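Local coordinates for putative phosphomethylpyrimidine kinase (Bacteroides thetaiotaomicron, PDB 3MBH), which probably phosphorylates pyridoxal at the expense of ATP, as a kinase of the ribokinase superfamily, and holds pyridoxal bound in this crystal, at residues A[223-234]-A[244-252]; A[85-96]-A[125-136]. One frame throughout, in Å; residues are numbered along the deposited sequence.

Contact 1 of 2, residues A[223-234]-A[244-252]. With PXL (3-hydroxy-5-(hydroxymethyl)-2-methylisonicotinaldehyde), chain G.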
loop_
_atom_site.group_PDB
_atom_site.type_symbol
_atom_site.label_atom_id
_atom_site.label_comp_id
_atom_site.label_asym_id
_atom_site.label_seq_id
_atom_site.Cartn_x
_atom_site.Cartn_y
_atom_site.Cartn_z
ATOM N N THR A 223 -15.202 -22.737 1.300
ATOM C CA THR A 223 -14.680 -21.873 2.365
ATOM C C THR A 223 -13.673 -22.594 3.265
ATOM O O THR A 223 -12.804 -21.955 3.852
ATOM C CB THR A 223 -15.817 -21.328 3.203
ATOM O OG1 THR A 223 -16.637 -20.458 2.391
ATOM C CG2 THR A 223 -15.269 -20.567 4.411
ATOM N N GLY A 224 -13.780 -23.922 3.369
ATOM C CA GLY A 224 -12.758 -24.716 4.055
ATOM C C GLY A 224 -11.395 -24.676 3.346
ATOM O O GLY A 224 -10.359 -24.680 3.984
ATOM N N ASP A 225 -11.411 -24.630 2.014
ATOM C CA ASP A 225 -10.211 -24.492 1.259
ATOM C C ASP A 225 -9.607 -23.100 1.437
ATOM O O ASP A 225 -8.386 -22.962 1.572
ATOM C CB ASP A 225 -10.434 -24.817 -0.223
ATOM C CG ASP A 225 -10.973 -26.228 -0.446
ATOM O OD1 ASP A 225 -10.479 -27.213 0.184
ATOM O OD2 ASP A 225 -11.929 -26.326 -1.250
ATOM N N THR A 226 -10.438 -22.074 1.489
ATOM C CA THR A 226 -9.930 -20.714 1.736
ATOM C C THR A 226 -9.369 -20.635 3.148
ATOM O O THR A 226 -8.257 -20.146 3.358
ATOM C CB THR A 226 -11.030 -19.660 1.582
ATOM O OG1 THR A 226 -11.433 -19.626 0.231
ATOM C CG2 THR A 226 -10.541 -18.268 2.007
ATOM N N PHE A 227 -10.125 -21.144 4.109
ATOM C CA PHE A 227 -9.681 -21.184 5.494
ATOM C C PHE A 227 -8.309 -21.872 5.692
ATOM O O PHE A 227 -7.408 -21.336 6.324
ATOM C CB PHE A 227 -10.730 -21.884 6.378
ATOM C CG PHE A 227 -10.328 -21.976 7.827
ATOM C CD1 PHE A 227 -10.589 -20.945 8.691
ATOM C CD2 PHE A 227 -9.658 -23.098 8.313
ATOM C CE1 PHE A 227 -10.175 -21.018 10.030
ATOM C CE2 PHE A 227 -9.239 -23.183 9.659
ATOM C CZ PHE A 227 -9.510 -22.154 10.506
ATOM N N THR A 228 -8.186 -23.069 5.141
ATOM C CA THR A 228 -6.991 -23.888 5.327
ATOM C C THR A 228 -5.813 -23.311 4.573
ATOM O O THR A 228 -4.689 -23.339 5.102
ATOM C CB THR A 228 -7.267 -25.417 5.041
ATOM O OG1 THR A 228 -8.383 -25.818 5.856
ATOM C CG2 THR A 228 -5.992 -26.297 5.334
ATOM N N SER A 229 -6.069 -22.700 3.404
ATOM C CA SER A 229 -5.016 -22.035 2.624
ATOM C C SER A 229 -4.429 -20.838 3.431
ATOM O O SER A 229 -3.187 -20.688 3.536
ATOM C CB SER A 229 -5.562 -21.514 1.281
ATOM O OG SER A 229 -5.816 -22.559 0.364
ATOM N N VAL A 230 -5.304 -20.048 4.067
ATOM C CA VAL A 230 -4.808 -18.926 4.881
ATOM C C VAL A 230 -4.087 -19.430 6.126
ATOM O O VAL A 230 -3.017 -18.926 6.477
ATOM C CB VAL A 230 -5.878 -17.881 5.198
ATOM C CG1 VAL A 230 -5.234 -16.789 6.090
ATOM C CG2 VAL A 230 -6.470 -17.285 3.875
ATOM N N ILE A 231 -4.626 -20.470 6.757
ATOM C CA ILE A 231 -3.941 -21.073 7.910
ATOM C C ILE A 231 -2.511 -21.542 7.536
ATOM O O ILE A 231 -1.544 -21.241 8.243
ATOM C CB ILE A 231 -4.745 -22.219 8.570
ATOM C CG1 ILE A 231 -6.028 -21.655 9.188
ATOM C CG2 ILE A 231 -3.876 -22.980 9.645
ATOM C CD1 ILE A 231 -5.910 -20.882 10.523
ATOM N N THR A 232 -2.379 -22.227 6.414
ATOM C CA THR A 232 -1.095 -22.743 5.978
ATOM C C THR A 232 -0.121 -21.639 5.702
ATOM O O THR A 232 1.024 -21.683 6.185
ATOM C CB THR A 232 -1.288 -23.553 4.697
ATOM O OG1 THR A 232 -2.166 -24.622 5.016
ATOM C CG2 THR A 232 0.025 -24.123 4.171
ATOM N N GLY A 233 -0.551 -20.644 4.915
ATOM C CA GLY A 233 0.304 -19.536 4.621
ATOM C C GLY A 233 0.719 -18.772 5.891
ATOM O O GLY A 233 1.862 -18.367 6.021
ATOM N N SER A 234 -0.231 -18.543 6.794
ATOM C CA SER A 234 0.051 -17.769 8.010
ATOM C C SER A 234 1.056 -18.508 8.900
ATOM O O SER A 234 2.008 -17.890 9.427
ATOM C CB SER A 234 -1.285 -17.435 8.712
ATOM O OG SER A 234 -1.158 -17.112 10.076
ATOM N N ALA A 244 -3.159 -17.039 13.118
ATOM C CA ALA A 244 -3.603 -17.737 11.897
ATOM C C ALA A 244 -5.107 -17.820 11.857
ATOM O O ALA A 244 -5.724 -17.517 10.839
ATOM C CB ALA A 244 -2.991 -19.139 11.806
ATOM N N LEU A 245 -5.705 -18.239 12.957
ATOM C CA LEU A 245 -7.159 -18.263 13.087
ATOM C C LEU A 245 -7.860 -16.910 12.790
ATOM O O LEU A 245 -8.920 -16.868 12.140
ATOM C CB LEU A 245 -7.551 -18.709 14.514
ATOM C CG LEU A 245 -7.156 -20.124 14.965
ATOM C CD1 LEU A 245 -7.613 -20.382 16.464
ATOM C CD2 LEU A 245 -7.676 -21.170 14.041
ATOM N N ASP A 246 -7.297 -15.821 13.315
ATOM C CA ASP A 246 -7.826 -14.462 13.062
ATOM C C ASP A 246 -7.684 -14.047 11.621
ATOM O O ASP A 246 -8.653 -13.570 11.025
ATOM C CB ASP A 246 -7.148 -13.451 13.996
ATOM C CG ASP A 246 -7.739 -13.525 15.416
ATOM O OD1 ASP A 246 -8.986 -13.429 15.515
ATOM O OD2 ASP A 246 -7.001 -13.688 16.400
ATOM N N ARG A 247 -6.505 -14.278 11.040
ATOM C CA ARG A 247 -6.285 -13.949 9.644
ATOM C C ARG A 247 -7.261 -14.706 8.757
ATOM O O ARG A 247 -7.861 -14.109 7.862
ATOM C CB ARG A 247 -4.852 -14.238 9.237
ATOM C CG ARG A 247 -3.869 -13.357 9.913
ATOM C CD ARG A 247 -2.429 -13.504 9.342
ATOM N NE ARG A 247 -2.319 -13.035 7.979
ATOM C CZ ARG A 247 -1.245 -13.188 7.228
ATOM N NH1 ARG A 247 -0.175 -13.818 7.703
ATOM N NH2 ARG A 247 -1.240 -12.687 5.987
ATOM N N ALA A 248 -7.414 -16.020 8.984
ATOM C CA ALA A 248 -8.295 -16.883 8.149
ATOM C C ALA A 248 -9.766 -16.478 8.271
ATOM O O ALA A 248 -10.429 -16.268 7.259
ATOM C CB ALA A 248 -8.122 -18.358 8.453
ATOM N N THR A 249 -10.251 -16.260 9.488
ATOM C CA THR A 249 -11.645 -15.922 9.681
ATOM C C THR A 249 -11.986 -14.513 9.149
ATOM O O THR A 249 -13.048 -14.309 8.561
ATOM C CB THR A 249 -12.074 -16.128 11.152
ATOM O OG1 THR A 249 -11.192 -15.436 12.054
ATOM C CG2 THR A 249 -12.094 -17.675 11.497
ATOM N N GLN A 250 -11.083 -13.543 9.333
ATOM C CA GLN A 250 -11.334 -12.193 8.863
ATOM C C GLN A 250 -11.329 -12.105 7.344
ATOM O O GLN A 250 -12.151 -11.413 6.776
ATOM C CB GLN A 250 -10.382 -11.205 9.543
ATOM C CG GLN A 250 -10.807 -11.150 11.056
ATOM C CD GLN A 250 -9.980 -10.209 11.885
ATOM O OE1 GLN A 250 -9.598 -9.133 11.396
ATOM N NE2 GLN A 250 -9.677 -10.608 13.143
ATOM N N PHE A 251 -10.459 -12.870 6.703
ATOM C CA PHE A 251 -10.383 -12.909 5.247
ATOM C C PHE A 251 -11.668 -13.464 4.700
ATOM O O PHE A 251 -12.248 -12.869 3.818
ATOM C CB PHE A 251 -9.205 -13.756 4.771
ATOM C CG PHE A 251 -9.007 -13.761 3.301
ATOM C CD1 PHE A 251 -8.584 -12.611 2.644
ATOM C CD2 PHE A 251 -9.235 -14.915 2.554
ATOM C CE1 PHE A 251 -8.388 -12.622 1.246
ATOM C CE2 PHE A 251 -9.012 -14.942 1.202
ATOM C CZ PHE A 251 -8.600 -13.784 0.537
ATOM N N ILE A 252 -12.138 -14.564 5.260
ATOM C CA ILE A 252 -13.391 -15.181 4.830
ATOM C C ILE A 252 -14.591 -14.252 5.056
ATOM O O ILE A 252 -15.462 -14.187 4.210
ATOM C CB ILE A 252 -13.652 -16.540 5.543
ATOM C CG1 ILE A 252 -12.622 -17.570 5.080
ATOM C CG2 ILE A 252 -15.092 -17.046 5.263
ATOM C CD1 ILE A 252 -12.540 -18.781 6.012
HETATM O OP4 PXL G . -12.860 -28.622 -0.330
HETATM C C5A PXL G . -14.193 -28.542 -0.812
HETATM C C5 PXL G . -14.257 -29.196 -2.196
HETATM C C6 PXL G . -13.171 -29.460 -3.007
HETATM N N1 PXL G . -13.302 -30.061 -4.190
HETATM C C2 PXL G . -14.460 -30.437 -4.770
HETATM C C3 PXL G . -15.693 -30.190 -4.010
HETATM C C4 PXL G . -15.556 -29.572 -2.670
HETATM C C4A PXL G . -16.684 -29.211 -1.814
HETATM O O4A PXL G . -17.724 -29.227 -2.394
HETATM O O3 PXL G . -16.919 -30.549 -4.422
HETATM C C2A PXL G . -14.364 -31.052 -6.157
#

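Contact 2 of 2, residues A[85-96]-A[125-136]. With PXL (3-hydroxy-5-(hydroxymethyl)-2-methylisonicotinaldehyde), chain G.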
loop_
_atom_site.group_PDB
_atom_site.type_symbol
_atom_site.label_atom_id
_atom_site.label_comp_id
_atom_site.label_asym_id
_atom_site.label_seq_id
_atom_site.Cartn_x
_atom_site.Cartn_y
_atom_site.Cartn_z
ATOM N N TYR A 85 -9.362 -32.259 -1.056
ATOM C CA TYR A 85 -10.259 -33.170 -1.756
ATOM C C TYR A 85 -9.449 -34.193 -2.569
ATOM O O TYR A 85 -8.682 -33.833 -3.409
ATOM C CB TYR A 85 -11.210 -32.371 -2.643
ATOM C CG TYR A 85 -12.306 -33.157 -3.351
ATOM C CD1 TYR A 85 -12.008 -33.950 -4.458
ATOM C CD2 TYR A 85 -13.638 -33.131 -2.896
ATOM C CE1 TYR A 85 -12.980 -34.669 -5.107
ATOM C CE2 TYR A 85 -14.609 -33.835 -3.560
ATOM C CZ TYR A 85 -14.264 -34.624 -4.664
ATOM O OH TYR A 85 -15.213 -35.334 -5.350
ATOM N N LEU A 86 -9.680 -35.470 -2.319
ATOM C CA LEU A 86 -9.021 -36.574 -3.013
ATOM C C LEU A 86 -9.991 -37.278 -3.945
ATOM O O LEU A 86 -11.197 -37.296 -3.725
ATOM C CB LEU A 86 -8.467 -37.588 -2.004
ATOM C CG LEU A 86 -7.554 -36.991 -0.945
ATOM C CD1 LEU A 86 -7.026 -38.080 0.056
ATOM C CD2 LEU A 86 -6.374 -36.234 -1.553
ATOM N N GLY A 87 -9.479 -37.833 -5.010
ATOM C CA GLY A 87 -10.323 -38.363 -6.080
ATOM C C GLY A 87 -10.767 -39.817 -6.012
ATOM O O GLY A 87 -11.618 -40.228 -6.797
ATOM N N SER A 88 -10.177 -40.613 -5.108
ATOM C CA SER A 88 -10.657 -41.959 -4.863
ATOM C C SER A 88 -10.096 -42.434 -3.516
ATOM O O SER A 88 -9.162 -41.867 -2.989
ATOM C CB SER A 88 -10.208 -42.933 -5.993
ATOM O OG SER A 88 -8.836 -43.321 -5.803
ATOM N N PRO A 89 -10.640 -43.505 -2.962
ATOM C CA PRO A 89 -10.040 -44.034 -1.727
ATOM C C PRO A 89 -8.609 -44.565 -1.857
ATOM O O PRO A 89 -7.896 -44.649 -0.852
ATOM C CB PRO A 89 -11.009 -45.141 -1.298
ATOM C CG PRO A 89 -12.289 -44.791 -2.053
ATOM C CD PRO A 89 -11.902 -44.151 -3.319
ATOM N N ARG A 90 -8.207 -44.942 -3.066
ATOM C CA ARG A 90 -6.853 -45.410 -3.340
ATOM C C ARG A 90 -5.798 -44.286 -3.128
ATOM O O ARG A 90 -4.631 -44.543 -2.947
ATOM C CB ARG A 90 -6.767 -45.966 -4.770
ATOM C CG ARG A 90 -7.512 -47.260 -4.928
ATOM C CD ARG A 90 -7.764 -47.731 -6.351
ATOM N NE ARG A 90 -8.831 -46.920 -6.965
ATOM C CZ ARG A 90 -8.673 -46.113 -8.005
ATOM N NH1 ARG A 90 -7.518 -46.023 -8.641
ATOM N NH2 ARG A 90 -9.718 -45.443 -8.472
ATOM N N GLN A 91 -6.227 -43.043 -3.181
ATOM C CA GLN A 91 -5.297 -41.941 -3.049
ATOM C C GLN A 91 -4.763 -41.793 -1.651
ATOM O O GLN A 91 -3.675 -41.288 -1.482
ATOM C CB GLN A 91 -5.921 -40.611 -3.507
ATOM C CG GLN A 91 -6.329 -40.670 -4.970
ATOM C CD GLN A 91 -6.691 -39.333 -5.568
ATOM O OE1 GLN A 91 -6.597 -38.307 -4.894
ATOM N NE2 GLN A 91 -7.165 -39.346 -6.819
ATOM N N ILE A 92 -5.483 -42.272 -0.652
ATOM C CA ILE A 92 -5.009 -42.029 0.705
ATOM C C ILE A 92 -3.613 -42.625 0.904
ATOM O O ILE A 92 -2.709 -41.950 1.369
ATOM C CB ILE A 92 -5.972 -42.458 1.787
ATOM C CG1 ILE A 92 -7.049 -41.368 1.957
ATOM C CG2 ILE A 92 -5.167 -42.672 3.135
ATOM C CD1 ILE A 92 -8.163 -41.341 0.797
ATOM N N GLN A 93 -3.408 -43.835 0.441
ATOM C CA GLN A 93 -2.120 -44.496 0.665
ATOM C C GLN A 93 -1.011 -43.937 -0.220
ATOM O O GLN A 93 0.135 -43.862 0.179
ATOM C CB GLN A 93 -2.245 -46.004 0.505
ATOM C CG GLN A 93 -2.656 -46.724 1.757
ATOM C CD GLN A 93 -1.697 -46.505 2.978
ATOM O OE1 GLN A 93 -0.456 -46.499 2.862
ATOM N NE2 GLN A 93 -2.297 -46.304 4.127
ATOM N N ILE A 94 -1.367 -43.559 -1.423
ATOM C CA ILE A 94 -0.430 -42.859 -2.333
ATOM C C ILE A 94 0.040 -41.562 -1.694
ATOM O O ILE A 94 1.242 -41.225 -1.683
ATOM C CB ILE A 94 -1.037 -42.588 -3.726
ATOM C CG1 ILE A 94 -1.327 -43.923 -4.409
ATOM C CG2 ILE A 94 -0.062 -41.718 -4.563
ATOM C CD1 ILE A 94 -2.248 -43.861 -5.653
ATOM N N VAL A 95 -0.906 -40.849 -1.122
ATOM C CA VAL A 95 -0.606 -39.571 -0.509
ATOM C C VAL A 95 0.170 -39.775 0.790
ATOM O O VAL A 95 1.095 -39.038 1.048
ATOM C CB VAL A 95 -1.874 -38.748 -0.301
ATOM C CG1 VAL A 95 -1.559 -37.479 0.480
ATOM C CG2 VAL A 95 -2.485 -38.388 -1.705
ATOM N N SER A 96 -0.197 -40.776 1.584
ATOM C CA SER A 96 0.567 -41.090 2.791
ATOM C C SER A 96 2.042 -41.380 2.475
ATOM O O SER A 96 2.948 -40.893 3.167
ATOM C CB SER A 96 -0.069 -42.256 3.541
ATOM O OG SER A 96 -1.439 -42.007 3.769
ATOM N N PHE A 125 -19.074 -39.647 -2.130
ATOM C CA PHE A 125 -18.259 -40.139 -1.029
ATOM C C PHE A 125 -19.084 -41.140 -0.232
ATOM O O PHE A 125 -20.286 -41.006 -0.131
ATOM C CB PHE A 125 -17.782 -38.964 -0.130
ATOM C CG PHE A 125 -16.612 -38.200 -0.681
ATOM C CD1 PHE A 125 -16.264 -38.273 -2.006
ATOM C CD2 PHE A 125 -15.859 -37.384 0.137
ATOM C CE1 PHE A 125 -15.194 -37.550 -2.490
ATOM C CE2 PHE A 125 -14.798 -36.671 -0.349
ATOM C CZ PHE A 125 -14.470 -36.740 -1.665
ATOM N N ASP A 126 -18.444 -42.195 0.267
ATOM C CA ASP A 126 -19.055 -43.191 1.142
ATOM C C ASP A 126 -18.075 -43.535 2.265
ATOM O O ASP A 126 -17.039 -42.881 2.432
ATOM C CB ASP A 126 -19.417 -44.466 0.338
ATOM C CG ASP A 126 -18.177 -45.144 -0.274
ATOM O OD1 ASP A 126 -17.031 -44.839 0.187
ATOM O OD2 ASP A 126 -18.326 -45.954 -1.229
HETATM N N MSE A 127 -18.391 -44.553 3.050
HETATM C CA MSE A 127 -17.611 -44.798 4.226
HETATM C C MSE A 127 -16.164 -45.223 3.905
HETATM O O MSE A 127 -15.330 -45.107 4.757
HETATM C CB MSE A 127 -18.285 -45.794 5.168
HETATM C CG MSE A 127 -19.563 -45.297 5.887
HETATM SE SE MSE A 127 -19.305 -43.617 6.794
HETATM C CE MSE A 127 -18.136 -44.268 8.228
ATOM N N GLU A 128 -15.873 -45.708 2.690
ATOM C CA GLU A 128 -14.488 -46.081 2.374
ATOM C C GLU A 128 -13.580 -44.863 2.352
ATOM O O GLU A 128 -12.458 -44.870 2.865
ATOM C CB GLU A 128 -14.389 -46.752 1.014
ATOM C CG GLU A 128 -14.680 -48.126 0.966
ATOM C CD GLU A 128 -14.117 -48.950 2.116
ATOM O OE1 GLU A 128 -12.898 -48.940 2.361
ATOM O OE2 GLU A 128 -14.934 -49.662 2.741
HETATM N N MSE A 129 -14.065 -43.793 1.747
HETATM C CA MSE A 129 -13.346 -42.541 1.785
HETATM C C MSE A 129 -13.169 -42.099 3.249
HETATM O O MSE A 129 -12.065 -41.708 3.635
HETATM C CB MSE A 129 -14.051 -41.475 0.951
HETATM C CG MSE A 129 -13.318 -40.215 0.929
HETATM SE SE MSE A 129 -11.662 -40.354 -0.266
HETATM C CE MSE A 129 -12.499 -41.340 -1.596
ATOM N N VAL A 130 -14.198 -42.236 4.076
ATOM C CA VAL A 130 -14.093 -41.827 5.482
ATOM C C VAL A 130 -13.041 -42.665 6.220
ATOM O O VAL A 130 -12.136 -42.113 6.830
ATOM C CB VAL A 130 -15.421 -41.949 6.203
ATOM C CG1 VAL A 130 -15.256 -41.552 7.600
ATOM C CG2 VAL A 130 -16.518 -41.025 5.534
ATOM N N LYS A 131 -13.145 -44.009 6.119
ATOM C CA LYS A 131 -12.189 -44.891 6.785
ATOM C C LYS A 131 -10.744 -44.578 6.345
ATOM O O LYS A 131 -9.869 -44.490 7.187
ATOM C CB LYS A 131 -12.526 -46.376 6.584
ATOM C CG LYS A 131 -13.882 -46.755 7.120
ATOM C CD LYS A 131 -14.134 -48.223 7.085
ATOM C CE LYS A 131 -14.354 -48.720 5.704
ATOM N NZ LYS A 131 -15.386 -49.825 5.676
ATOM N N GLU A 132 -10.500 -44.355 5.053
ATOM C CA GLU A 132 -9.143 -44.005 4.589
ATOM C C GLU A 132 -8.676 -42.636 5.126
ATOM O O GLU A 132 -7.504 -42.455 5.536
ATOM C CB GLU A 132 -9.066 -44.062 3.061
ATOM C CG GLU A 132 -9.235 -45.450 2.450
ATOM C CD GLU A 132 -8.101 -46.415 2.845
ATOM O OE1 GLU A 132 -6.920 -46.034 2.752
ATOM O OE2 GLU A 132 -8.402 -47.556 3.233
HETATM N N MSE A 133 -9.580 -41.656 5.130
HETATM C CA MSE A 133 -9.212 -40.339 5.602
HETATM C C MSE A 133 -8.769 -40.393 7.069
HETATM O O MSE A 133 -7.854 -39.677 7.466
HETATM C CB MSE A 133 -10.349 -39.355 5.388
HETATM C CG MSE A 133 -10.010 -37.913 5.691
HETATM SE SE MSE A 133 -8.574 -37.232 4.526
HETATM C CE MSE A 133 -9.597 -36.865 2.918
ATOM N N ARG A 134 -9.415 -41.253 7.861
ATOM C CA ARG A 134 -9.004 -41.491 9.231
ATOM C C ARG A 134 -7.527 -41.887 9.349
ATOM O O ARG A 134 -6.859 -41.526 10.314
ATOM C CB ARG A 134 -9.863 -42.597 9.891
ATOM C CG ARG A 134 -11.264 -42.142 10.250
ATOM C CD ARG A 134 -12.072 -43.296 10.771
ATOM N NE ARG A 134 -13.479 -42.944 10.860
ATOM C CZ ARG A 134 -14.485 -43.795 10.726
ATOM N NH1 ARG A 134 -14.255 -45.067 10.461
ATOM N NH2 ARG A 134 -15.732 -43.375 10.843
ATOM N N HIS A 135 -7.023 -42.616 8.361
ATOM C CA HIS A 135 -5.621 -42.937 8.301
ATOM C C HIS A 135 -4.752 -41.734 7.920
ATOM O O HIS A 135 -3.720 -41.491 8.556
ATOM C CB HIS A 135 -5.317 -44.080 7.303
ATOM C CG HIS A 135 -3.866 -44.449 7.258
ATOM N ND1 HIS A 135 -3.231 -45.084 8.305
ATOM C CD2 HIS A 135 -2.915 -44.231 6.323
ATOM C CE1 HIS A 135 -1.958 -45.275 7.999
ATOM N NE2 HIS A 135 -1.742 -44.783 6.795
ATOM N N LEU A 136 -5.152 -41.029 6.880
ATOM C CA LEU A 136 -4.358 -39.926 6.377
ATOM C C LEU A 136 -4.140 -38.855 7.463
ATOM O O LEU A 136 -3.043 -38.308 7.574
ATOM C CB LEU A 136 -4.985 -39.303 5.136
ATOM C CG LEU A 136 -4.129 -38.197 4.498
ATOM C CD1 LEU A 136 -2.713 -38.734 4.113
ATOM C CD2 LEU A 136 -4.864 -37.522 3.303
HETATM O OP4 PXL G . -12.860 -28.622 -0.330
HETATM C C5A PXL G . -14.193 -28.542 -0.812
HETATM C C5 PXL G . -14.257 -29.196 -2.196
HETATM C C6 PXL G . -13.171 -29.460 -3.007
HETATM N N1 PXL G . -13.302 -30.061 -4.190
HETATM C C2 PXL G . -14.460 -30.437 -4.770
HETATM C C3 PXL G . -15.693 -30.190 -4.010
HETATM C C4 PXL G . -15.556 -29.572 -2.670
HETATM C C4A PXL G . -16.684 -29.211 -1.814
HETATM O O4A PXL G . -17.724 -29.227 -2.394
HETATM O O3 PXL G . -16.919 -30.549 -4.422
HETATM C C2A PXL G . -14.364 -31.052 -6.157
HETATM O O HOH W 1 -5.766 -45.687 0.108
HETATM O O HOH W 2 -4.915 -46.716 4.382
#

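Contact 1 of 2, residues A[223-234]-A[244-252]
Val230 and Ala248 mark one of the points where helices 223-234 and 244-252 come nearest, their axes 8.4 Å apart at closest and their directions 143° apart, broadly antiparallel. The knob is Phe227, lodged in a hole made by Leu245, Ala248, Thr249 and Ile252. With CG anti to the backbone N (chi1 179°), its ring runs alongside Thr249 and meets the second helix, CD1 lying 3.6 Å from Ala248 CB. The methyl Ile252 CD1 sits at the ring's edge and also touches Phe227 CB, while Ile231 CG1, from the same helix, lies over one ring face, toward its rim. Further along, Ile231 presses its end against the backbone, CD1 being 3.4 Å from Ala244 O. On the flank, Thr226 CG2 meets the edge of the Phe251 ring at CD2, 3.6 Å away, and Val230 CG2 also reaches this ring. The pairing belongs to the alpha/beta fold of the ribokinase superfamily, where the GTGD signature ends within the first turn of helix 223-234. Strand 181-189 packs against Phe227 and Ile231, and helix 24-33 against Thr226. From that turn Asp225 faces the bound pyridoxal instead of the second helix: its OD2 accepts a hydrogen bond of 2.6 Å from OP4 of pyridoxal and another from Ser23 N. With an alanine here, the hydroxymethyl group would probably lose its acceptor and be left free to turn, and Ser23 N would lose its mate. At the far end Ser234 OG and Arg247 NH1 both reach the carboxylate of Asp239, the guanidinium as a salt bridge.

Contact 2 of 2, residues A[85-96]-A[125-136]
Tyr85 lies between a ligand and a neighbouring aromatic ring: pyridoxal lies over one face, its methyl C2A above the ring centre, and Tyr85 CD2 is 3.3 Å from the ligand's N1, while Phe125 CZ approaches the opposite face. The two protein rings meet obliquely, their planes 34° and their centroids 5.1 Å apart. Tyr85 gets there with CG anti to its own nitrogen (chi1 -174°), and Met129 CG lies over one face of Phe125, toward the rim. Met129, a selenomethionine, is bent at chi2 and chi3, which turns its methyl across to the Ser88-Pro89 peptide: CE rests 3.2 Å from Pro89 N and close against the proline ring. Beyond this loop the helices 91-96 and 127-136 run almost parallel, as neighbouring helices do after successive parallel strands of an alpha/beta sheet, here 80-83 and 108-111. Ile92 is the knob, set among Met129, Glu132, Met133 and Leu136; its CG1 lies 3.5 Å from Glu132 CB and its CD1 touches the selenium of Met129. Deeper in, Leu86 and Leu136 meet tip to tip, CD1 against CD2. At the polar margin Glu132 OE1 accepts hydrogen bonds from two waters. One, its O 2.9 Å from Glu132 OE1, also donates to Pro89 O and accepts from Gln93 N. The other, with O 2.7 Å from Glu132 OE1, accepts from Gln93 NE2. The interior contacts are apolar, so the helices are probably joined mainly by van der Waals packing, with water-mediated bonds at the polar margin.

How the contacts relate
Along the chain contact 2 closes before contact 1 opens. Their centres are 24 Å apart, and their nearest atoms, about 5 Å from each other, do not touch. Both lie in the same kinase fold and pack helices around one large mixed sheet with a parallel centre: helices 91-102 and 127-136 follow strands 80-83 and 108-111, while helices 223-236 and 241-257 come after strand 207-213. They also share pyridoxal. Segment 223-234 brings an acceptor to its hydroxymethyl group, and segment 85-96 a ring to its face, so the first turn of one helix and the loop leading to another each bring a residue to one pocket, completed by other residues such as Thr50 and Gln51.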